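Local coordinates for protein putative methyltransferase (Emericella variicolor, PDB 7DMB) that probably transfers methyl groups from S-adenosylmethionine as a trans-acting partner of a polyketide synthase in calbistrin biosynthesis, at residues N197-G208 and Q227-D236; G357-G365 and N375-A383. All coordinates share one frame; numbering follows the deposited sequence.

Overall arrangement
Both contacts pair neighbouring strands of one mixed sheet, the Rossmann-like sheet of class I methyltransferases. Both are mostly buried. Contact 1 joins the parallel strands 200-205 and 229-236 of a beta-alpha-beta unit and ends at the bound S-adenosyl-L-homocysteine. Contact 2 is the antiparallel hairpin of strands 358-366 and 375-382, and strand 358-366 is the last strand on that side of the sheet. The two share no strand, and their nearest atoms are about 10 Å apart. In contact 1 a buried carboxylate-hydroxyl pair lies on one face, and the glycine turn and an aspartate at its end hold the ligand. Contact 2 does not touch the ligand. It is held mainly by backbone bonds, with a bulge, an asparagine and apolar packing.

Contact 1 of 2, residues N197-G208 and Q227-D236; sequences NPGLRILEIGAG and QLYSSYVFTD. With SAH (S-adenosyl-L-homocysteine), chain C.
Glu204 and Tyr232 meet on one face of the two parallel strands of a beta-alpha-beta unit (strand 200-205, helix 211-220, strand 229-236) in a Rossmann-like methyltransferase fold. Glu204 is extended, with CG anti to the backbone N (chi1 175°). Its CB lies 3.5 Å from Tyr232 OH, and CG and CD run on past the same hydroxyl. At the tip, OE1 sits at the ring edge and accepts a very short hydrogen bond from Tyr232 OH. The carboxylate and ring planes are 68° apart. Thr213 of the helix also bonds OE1, so two hydroxyls grip this buried oxygen.

On the same side of the sheet, Ile202 CG2 makes a CH-pi contact over the Tyr232 ring. Ala207 CB lies over the Phe234 ring, 3.5 Å from its centroid. Glu204 O accepts from both Thr235 N and Thr235 OG1, the hydroxyl at 2.6 Å.

Beyond strand 200-205, the chain turns through Gly206 and Gly208, which fit a GxGxxG pattern. Gly208 CA lies 3.3 Å from ligand O3'. Ala207 N bonds Thr235 O, and Gly206 O accepts from the ligand amine. Asp236 takes both ribose hydroxyls: OD1 is 2.7 Å from ligand O2', and OD2 is 2.6 Å from ligand O3'.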
loop_
_atom_site.group_PDB
_atom_site.type_symbol
_atom_site.label_atom_id
_atom_site.label_comp_id
_atom_site.label_asym_id
_atom_site.label_seq_id
_atom_site.Cartn_x
_atom_site.Cartn_y
_atom_site.Cartn_z
ATOM N N ASN A 197 24.735 1.842 9.096
ATOM C CA ASN A 197 24.498 2.504 10.378
ATOM C C ASN A 197 23.868 1.478 11.312
ATOM O O ASN A 197 22.634 1.344 11.357
ATOM C CB ASN A 197 23.608 3.735 10.229
ATOM C CG ASN A 197 23.376 4.457 11.565
ATOM O OD1 ASN A 197 23.930 4.069 12.613
ATOM N ND2 ASN A 197 22.543 5.502 11.535
ATOM N N PRO A 198 24.676 0.746 12.091
ATOM C CA PRO A 198 24.117 -0.296 12.976
ATOM C C PRO A 198 23.330 0.258 14.148
ATOM O O PRO A 198 22.712 -0.532 14.885
ATOM C CB PRO A 198 25.357 -1.078 13.448
ATOM C CG PRO A 198 26.524 -0.532 12.645
ATOM C CD PRO A 198 26.144 0.824 12.161
ATOM N N GLY A 199 23.314 1.577 14.329
ATOM C CA GLY A 199 22.487 2.211 15.339
ATOM C C GLY A 199 21.304 2.952 14.742
ATOM O O GLY A 199 20.823 3.944 15.308
ATOM N N LEU A 200 20.824 2.457 13.601
ATOM C CA LEU A 200 19.802 3.151 12.826
ATOM C C LEU A 200 18.630 3.576 13.706
ATOM O O LEU A 200 18.120 2.792 14.513
ATOM C CB LEU A 200 19.319 2.239 11.689
ATOM C CG LEU A 200 18.898 2.902 10.372
ATOM C CD1 LEU A 200 20.080 3.575 9.679
ATOM C CD2 LEU A 200 18.196 1.888 9.446
ATOM N N ARG A 201 18.232 4.837 13.574
ATOM C CA ARG A 201 17.005 5.347 14.178
ATOM C C ARG A 201 15.927 5.349 13.091
ATOM O O ARG A 201 16.037 6.080 12.102
ATOM C CB ARG A 201 17.246 6.737 14.771
ATOM C CG ARG A 201 18.366 6.739 15.833
ATOM C CD ARG A 201 18.857 8.143 16.180
ATOM N NE ARG A 201 19.374 8.856 15.007
ATOM C CZ ARG A 201 19.609 10.170 14.966
ATOM N NH1 ARG A 201 19.383 10.914 16.039
ATOM N NH2 ARG A 201 20.064 10.747 13.853
ATOM N N ILE A 202 14.919 4.490 13.249
ATOM C CA ILE A 202 13.888 4.268 12.234
ATOM C C ILE A 202 12.540 4.672 12.815
ATOM O O ILE A 202 12.242 4.370 13.978
ATOM C CB ILE A 202 13.799 2.802 11.744
ATOM C CG1 ILE A 202 15.099 2.312 11.143
ATOM C CG2 ILE A 202 12.700 2.644 10.678
ATOM C CD1 ILE A 202 15.755 1.256 12.001
ATOM N N LEU A 203 11.726 5.342 11.999
ATOM C CA LEU A 203 10.336 5.615 12.327
ATOM C C LEU A 203 9.486 5.154 11.155
ATOM O O LEU A 203 9.794 5.483 10.005
ATOM C CB LEU A 203 10.104 7.102 12.607
ATOM C CG LEU A 203 8.718 7.503 13.131
ATOM C CD1 LEU A 203 8.840 8.529 14.259
ATOM C CD2 LEU A 203 7.864 8.040 12.009
ATOM N N GLU A 204 8.430 4.392 11.422
ATOM C CA GLU A 204 7.495 4.022 10.354
ATOM C C GLU A 204 6.166 4.763 10.534
ATOM O O GLU A 204 5.542 4.686 11.604
ATOM C CB GLU A 204 7.269 2.511 10.295
ATOM C CG GLU A 204 6.206 2.116 9.276
ATOM C CD GLU A 204 6.106 0.630 9.129
ATOM O OE1 GLU A 204 6.846 -0.073 9.858
ATOM O OE2 GLU A 204 5.295 0.163 8.296
ATOM N N ILE A 205 5.762 5.502 9.489
ATOM C CA ILE A 205 4.464 6.170 9.422
ATOM C C ILE A 205 3.393 5.137 9.095
ATOM O O ILE A 205 3.616 4.241 8.273
ATOM C CB ILE A 205 4.464 7.280 8.341
ATOM C CG1 ILE A 205 5.653 8.231 8.497
ATOM C CG2 ILE A 205 3.127 8.051 8.337
ATOM C CD1 ILE A 205 5.540 9.095 9.693
ATOM N N GLY A 206 2.217 5.285 9.706
ATOM C CA GLY A 206 1.041 4.481 9.395
ATOM C C GLY A 206 1.304 2.998 9.230
ATOM O O GLY A 206 0.858 2.386 8.262
ATOM N N ALA A 207 2.076 2.427 10.152
ATOM C CA ALA A 207 2.508 1.041 10.040
ATOM C C ALA A 207 1.336 0.063 10.088
ATOM O O ALA A 207 1.450 -1.057 9.571
ATOM C CB ALA A 207 3.493 0.736 11.157
ATOM N N GLY A 208 0.243 0.460 10.719
ATOM C CA GLY A 208 -1.008 -0.273 10.657
ATOM C C GLY A 208 -0.902 -1.677 11.201
ATOM O O GLY A 208 -0.538 -1.891 12.358
ATOM N N GLN A 227 21.279 -6.907 15.838
ATOM C CA GLN A 227 20.185 -5.962 15.617
ATOM C C GLN A 227 20.775 -4.682 15.044
ATOM O O GLN A 227 21.512 -3.970 15.735
ATOM C CB GLN A 227 19.419 -5.699 16.914
ATOM C CG GLN A 227 18.870 -7.011 17.508
ATOM C CD GLN A 227 18.052 -6.798 18.764
ATOM O OE1 GLN A 227 17.703 -5.667 19.103
ATOM N NE2 GLN A 227 17.732 -7.887 19.456
ATOM N N LEU A 228 20.469 -4.404 13.772
ATOM C CA LEU A 228 21.144 -3.328 13.049
ATOM C C LEU A 228 20.434 -1.988 13.201
ATOM O O LEU A 228 20.445 -1.162 12.285
ATOM C CB LEU A 228 21.283 -3.675 11.565
ATOM C CG LEU A 228 21.972 -4.993 11.228
ATOM C CD1 LEU A 228 22.109 -5.181 9.715
ATOM C CD2 LEU A 228 23.332 -5.057 11.923
ATOM N N TYR A 229 19.831 -1.759 14.360
ATOM C CA TYR A 229 19.133 -0.521 14.637
ATOM C C TYR A 229 19.229 -0.264 16.128
ATOM O O TYR A 229 19.382 -1.197 16.915
ATOM C CB TYR A 229 17.658 -0.586 14.202
ATOM C CG TYR A 229 16.823 -1.629 14.930
ATOM C CD1 TYR A 229 15.884 -1.254 15.887
ATOM C CD2 TYR A 229 16.981 -2.987 14.663
ATOM C CE1 TYR A 229 15.135 -2.201 16.559
ATOM C CE2 TYR A 229 16.219 -3.935 15.315
ATOM C CZ TYR A 229 15.301 -3.535 16.262
ATOM O OH TYR A 229 14.561 -4.486 16.913
ATOM N N SER A 230 19.147 1.008 16.507
ATOM C CA SER A 230 19.080 1.366 17.915
ATOM C C SER A 230 17.647 1.482 18.405
ATOM O O SER A 230 17.371 1.215 19.580
ATOM C CB SER A 230 19.836 2.688 18.168
ATOM O OG SER A 230 19.284 3.767 17.416
ATOM N N SER A 231 16.724 1.827 17.513
ATOM C CA SER A 231 15.392 2.237 17.917
ATOM C C SER A 231 14.480 2.119 16.701
ATOM O O SER A 231 14.796 2.663 15.636
ATOM C CB SER A 231 15.438 3.680 18.447
ATOM O OG SER A 231 14.179 4.154 18.859
ATOM N N TYR A 232 13.365 1.409 16.854
ATOM C CA TYR A 232 12.309 1.381 15.841
ATOM C C TYR A 232 11.064 2.023 16.437
ATOM O O TYR A 232 10.471 1.476 17.371
ATOM C CB TYR A 232 12.021 -0.051 15.375
ATOM C CG TYR A 232 11.244 -0.140 14.073
ATOM C CD1 TYR A 232 11.858 -0.592 12.912
ATOM C CD2 TYR A 232 9.900 0.237 14.004
ATOM C CE1 TYR A 232 11.171 -0.666 11.720
ATOM C CE2 TYR A 232 9.200 0.173 12.798
ATOM C CZ TYR A 232 9.839 -0.289 11.661
ATOM O OH TYR A 232 9.170 -0.372 10.455
ATOM N N VAL A 233 10.662 3.173 15.901
ATOM C CA VAL A 233 9.430 3.842 16.318
ATOM C C VAL A 233 8.324 3.422 15.350
ATOM O O VAL A 233 8.289 3.843 14.194
ATOM C CB VAL A 233 9.596 5.361 16.385
ATOM C CG1 VAL A 233 8.330 5.985 16.918
ATOM C CG2 VAL A 233 10.817 5.740 17.270
ATOM N N PHE A 234 7.442 2.548 15.828
ATOM C CA PHE A 234 6.248 2.102 15.113
ATOM C C PHE A 234 5.139 3.118 15.355
ATOM O O PHE A 234 4.721 3.315 16.502
ATOM C CB PHE A 234 5.862 0.713 15.632
ATOM C CG PHE A 234 4.670 0.058 14.941
ATOM C CD1 PHE A 234 4.856 -1.048 14.131
ATOM C CD2 PHE A 234 3.370 0.496 15.169
ATOM C CE1 PHE A 234 3.772 -1.682 13.517
ATOM C CE2 PHE A 234 2.286 -0.129 14.567
ATOM C CZ PHE A 234 2.485 -1.215 13.735
ATOM N N THR A 235 4.683 3.799 14.302
ATOM C CA THR A 235 3.613 4.776 14.472
ATOM C C THR A 235 2.476 4.514 13.500
ATOM O O THR A 235 2.634 3.875 12.452
ATOM C CB THR A 235 4.085 6.247 14.319
ATOM O OG1 THR A 235 4.406 6.546 12.951
ATOM C CG2 THR A 235 5.292 6.518 15.213
ATOM N N ASP A 236 1.314 5.023 13.896
ATOM C CA ASP A 236 0.118 5.061 13.073
ATOM C C ASP A 236 -0.665 6.273 13.543
ATOM O O ASP A 236 -0.396 6.826 14.615
ATOM C CB ASP A 236 -0.714 3.764 13.187
ATOM C CG ASP A 236 -1.721 3.597 12.039
ATOM O OD1 ASP A 236 -2.861 4.098 12.165
ATOM O OD2 ASP A 236 -1.364 2.980 11.010
HETATM N N SAH C . 1.109 0.127 6.446
HETATM C CA SAH C . -0.239 -0.504 6.400
HETATM C CB SAH C . -0.794 -0.562 4.973
HETATM C CG SAH C . -1.422 0.743 4.530
HETATM S SD SAH C . -2.985 1.142 5.371
HETATM C C SAH C . -0.155 -1.918 6.981
HETATM O O SAH C . -1.091 -2.266 7.730
HETATM O OXT SAH C . 0.855 -2.601 6.686
HETATM C "C5'" SAH C . -2.718 2.884 5.787
HETATM C "C4'" SAH C . -2.357 3.073 7.245
HETATM O "O4'" SAH C . -1.976 4.454 7.458
HETATM C "C3'" SAH C . -3.509 2.784 8.211
HETATM O "O3'" SAH C . -3.039 1.961 9.270
HETATM C "C2'" SAH C . -3.940 4.182 8.669
HETATM O "O2'" SAH C . -4.478 4.240 9.973
HETATM C "C1'" SAH C . -2.632 4.957 8.595
HETATM N N9 SAH C . -2.832 6.390 8.402
HETATM C C8 SAH C . -3.850 6.966 7.685
HETATM N N7 SAH C . -3.797 8.273 7.657
HETATM C C5 SAH C . -2.679 8.585 8.415
HETATM C C6 SAH C . -2.090 9.816 8.764
HETATM N N6 SAH C . -2.574 10.996 8.388
HETATM N N1 SAH C . -0.974 9.778 9.534
HETATM C C2 SAH C . -0.497 8.584 9.910
HETATM N N3 SAH C . -0.963 7.369 9.638
HETATM C C4 SAH C . -2.072 7.431 8.879
HETATM O O HOH W 1 22.319 -0.778 17.698
HETATM O O HOH W 2 13.858 5.222 16.019
HETATM O O HOH W 3 1.883 7.468 11.642
#

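Contact 2 of 2, residues G357-G365 and N375-A383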
loop_
_atom_site.group_PDB
_atom_site.type_symbol
_atom_site.label_atom_id
_atom_site.label_comp_id
_atom_site.label_asym_id
_atom_site.label_seq_id
_atom_site.Cartn_x
_atom_site.Cartn_y
_atom_site.Cartn_z
ATOM N N GLY A 357 11.458 19.613 -0.111
ATOM C CA GLY A 357 12.804 19.622 0.414
ATOM C C GLY A 357 13.571 18.315 0.331
ATOM O O GLY A 357 14.579 18.169 1.036
ATOM N N PHE A 358 13.130 17.359 -0.484
ATOM C CA PHE A 358 13.942 16.198 -0.815
ATOM C C PHE A 358 14.609 16.429 -2.174
ATOM O O PHE A 358 14.197 17.297 -2.938
ATOM C CB PHE A 358 13.091 14.920 -0.851
ATOM C CG PHE A 358 12.473 14.550 0.477
ATOM C CD1 PHE A 358 13.049 13.572 1.272
ATOM C CD2 PHE A 358 11.298 15.150 0.902
ATOM C CE1 PHE A 358 12.472 13.210 2.489
ATOM C CE2 PHE A 358 10.710 14.797 2.114
ATOM C CZ PHE A 358 11.293 13.828 2.907
ATOM N N GLU A 359 15.654 15.643 -2.463
ATOM C CA GLU A 359 16.330 15.673 -3.761
ATOM C C GLU A 359 15.523 14.933 -4.825
ATOM O O GLU A 359 16.086 14.165 -5.609
ATOM C CB GLU A 359 17.729 15.053 -3.674
ATOM C CG GLU A 359 18.637 15.620 -2.589
ATOM C CD GLU A 359 20.007 14.927 -2.536
ATOM O OE1 GLU A 359 20.944 15.500 -1.924
ATOM O OE2 GLU A 359 20.147 13.809 -3.102
ATOM N N GLY A 360 14.210 15.135 -4.855
ATOM C CA GLY A 360 13.436 14.255 -5.697
ATOM C C GLY A 360 13.629 12.808 -5.276
ATOM O O GLY A 360 14.064 12.484 -4.155
ATOM N N LEU A 361 13.303 11.921 -6.212
ATOM C CA LEU A 361 13.564 10.508 -6.002
ATOM C C LEU A 361 15.064 10.232 -6.025
ATOM O O LEU A 361 15.839 10.918 -6.693
ATOM C CB LEU A 361 12.854 9.666 -7.076
ATOM C CG LEU A 361 11.338 9.468 -6.978
ATOM C CD1 LEU A 361 10.809 8.807 -8.245
ATOM C CD2 LEU A 361 10.971 8.633 -5.745
ATOM N N HIS A 362 15.474 9.215 -5.270
ATOM C CA HIS A 362 16.845 8.724 -5.283
ATOM C C HIS A 362 16.938 7.422 -6.066
ATOM O O HIS A 362 17.706 7.318 -7.023
ATOM C CB HIS A 362 17.336 8.548 -3.833
ATOM C CG HIS A 362 18.777 8.179 -3.706
ATOM N ND1 HIS A 362 19.788 9.118 -3.704
ATOM C CD2 HIS A 362 19.376 6.980 -3.524
ATOM C CE1 HIS A 362 20.951 8.508 -3.544
ATOM N NE2 HIS A 362 20.729 7.210 -3.440
ATOM N N ALA A 363 16.143 6.425 -5.684
ATOM C CA ALA A 363 16.079 5.145 -6.371
ATOM C C ALA A 363 14.633 4.663 -6.375
ATOM O O ALA A 363 13.846 5.015 -5.490
ATOM C CB ALA A 363 16.982 4.099 -5.705
ATOM N N VAL A 364 14.268 3.892 -7.400
ATOM C CA VAL A 364 12.930 3.303 -7.487
ATOM C C VAL A 364 13.052 1.887 -8.024
ATOM O O VAL A 364 13.746 1.647 -9.019
ATOM C CB VAL A 364 11.950 4.103 -8.367
ATOM C CG1 VAL A 364 10.548 3.556 -8.178
ATOM C CG2 VAL A 364 11.957 5.543 -8.013
ATOM N N GLY A 365 12.377 0.954 -7.365
ATOM C CA GLY A 365 12.202 -0.387 -7.883
ATOM C C GLY A 365 10.745 -0.808 -7.819
ATOM O O GLY A 365 10.086 -0.646 -6.786
ATOM N N ASN A 375 3.041 -1.880 -6.407
ATOM C CA ASN A 375 3.777 -0.926 -5.584
ATOM C C ASN A 375 5.030 -0.407 -6.295
ATOM O O ASN A 375 5.799 -1.182 -6.875
ATOM C CB ASN A 375 4.211 -1.583 -4.274
ATOM C CG ASN A 375 3.179 -1.484 -3.185
ATOM O OD1 ASN A 375 2.520 -0.469 -3.031
ATOM N ND2 ASN A 375 3.062 -2.535 -2.385
ATOM N N ALA A 376 5.263 0.903 -6.199
ATOM C CA ALA A 376 6.591 1.473 -6.428
ATOM C C ALA A 376 7.325 1.629 -5.088
ATOM O O ALA A 376 6.800 2.243 -4.154
ATOM C CB ALA A 376 6.497 2.822 -7.145
ATOM N N ASN A 377 8.534 1.064 -5.000
ATOM C CA ASN A 377 9.391 1.170 -3.811
ATOM C C ASN A 377 10.363 2.319 -4.046
ATOM O O ASN A 377 11.325 2.174 -4.806
ATOM C CB ASN A 377 10.154 -0.132 -3.542
ATOM C CG ASN A 377 9.227 -1.319 -3.252
ATOM O OD1 ASN A 377 8.687 -1.457 -2.145
ATOM N ND2 ASN A 377 9.029 -2.173 -4.260
ATOM N N MET A 378 10.116 3.455 -3.389
ATOM C CA MET A 378 10.826 4.703 -3.663
ATOM C C MET A 378 11.712 5.095 -2.484
ATOM O O MET A 378 11.262 5.098 -1.330
ATOM C CB MET A 378 9.840 5.832 -3.959
ATOM C CG MET A 378 9.017 5.622 -5.213
ATOM S SD MET A 378 7.632 6.766 -5.345
ATOM C CE MET A 378 6.417 5.958 -4.312
ATOM N N LEU A 379 12.956 5.452 -2.777
ATOM C CA LEU A 379 13.870 5.998 -1.778
ATOM C C LEU A 379 14.172 7.448 -2.142
ATOM O O LEU A 379 14.470 7.757 -3.300
ATOM C CB LEU A 379 15.154 5.165 -1.694
ATOM C CG LEU A 379 16.103 5.446 -0.522
ATOM C CD1 LEU A 379 15.420 5.255 0.838
ATOM C CD2 LEU A 379 17.343 4.556 -0.615
ATOM N N ALA A 380 14.036 8.341 -1.178
ATOM C CA ALA A 380 14.275 9.757 -1.404
ATOM C C ALA A 380 15.140 10.277 -0.270
ATOM O O ALA A 380 14.974 9.858 0.879
ATOM C CB ALA A 380 12.970 10.542 -1.472
ATOM N N ARG A 381 16.060 11.178 -0.610
ATOM C CA ARG A 381 17.023 11.753 0.319
ATOM C C ARG A 381 16.656 13.197 0.635
ATOM O O ARG A 381 16.172 13.938 -0.226
ATOM C CB ARG A 381 18.445 11.712 -0.261
ATOM C CG ARG A 381 19.542 11.985 0.737
ATOM C CD ARG A 381 20.936 11.802 0.134
ATOM N NE ARG A 381 21.769 11.046 1.071
ATOM C CZ ARG A 381 22.879 11.494 1.646
ATOM N NH1 ARG A 381 23.351 12.716 1.389
ATOM N NH2 ARG A 381 23.512 10.704 2.487
ATOM N N VAL A 382 16.904 13.598 1.884
ATOM C CA VAL A 382 16.714 14.994 2.253
ATOM C C VAL A 382 17.643 15.865 1.416
ATOM O O VAL A 382 18.801 15.507 1.161
ATOM C CB VAL A 382 16.972 15.188 3.758
ATOM C CG1 VAL A 382 16.920 16.672 4.118
ATOM C CG2 VAL A 382 15.970 14.370 4.585
ATOM N N ALA A 383 17.132 17.005 0.960
ATOM C CA ALA A 383 18.004 17.992 0.329
ATOM C C ALA A 383 18.591 18.900 1.410
ATOM O O ALA A 383 19.769 19.254 1.360
ATOM C CB ALA A 383 17.250 18.810 -0.730
HETATM O O HOH W 4 16.502 11.874 -3.143
#
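The Phe358 ring has Arg381 O near its plane, at an edge, with CD1 3.5 Å from that oxygen. Ala380 CB approaches the same ring obliquely. Leu379 CD2 also comes obliquely to the His362 ring, while Phe307 meets that imidazole edge-to-face and His362 NE2 bonds Asp33 N. Gly365 O lies near the plane of the Asn377 amide, 3.1 Å from Asn377 ND2, which stands above the carbonyl plane. Asn377 N bonds the same oxygen from the opposite face. ND2 also bonds Ser184 OG. The side chain reaches back to its own backbone partner because CG stands beside the backbone N (chi1 -62°).

This is an antiparallel beta hairpin with a classic bulge. His362 and Ala363 both face Leu379, and both their N-H groups bond Leu379 O. His362 N is the nearer, at 2.6 Å. Leu379 N returns a nearly straight bond to Ala363 O. At the corner around Gly360 the strands part, and a water bridges Gly360 O and Arg381 N. Pairing resumes at Glu359 N, which bonds Arg381 O.

Leu361 CD2 crosses over to Met378 CB at 3.5 Å. Val364 runs alongside Met378, its CG1 3.9 Å from Met378 CG.

Phe358 packs on Leu295 and Val298 of helix 291-301 and on Leu353 of helix 346-355. Trp349 of the latter helix also meets Met378. Strand 375-382 continues the sheet through backbone bonds to strand 306-313, and Asn377 OD1 bonds Gln311 there.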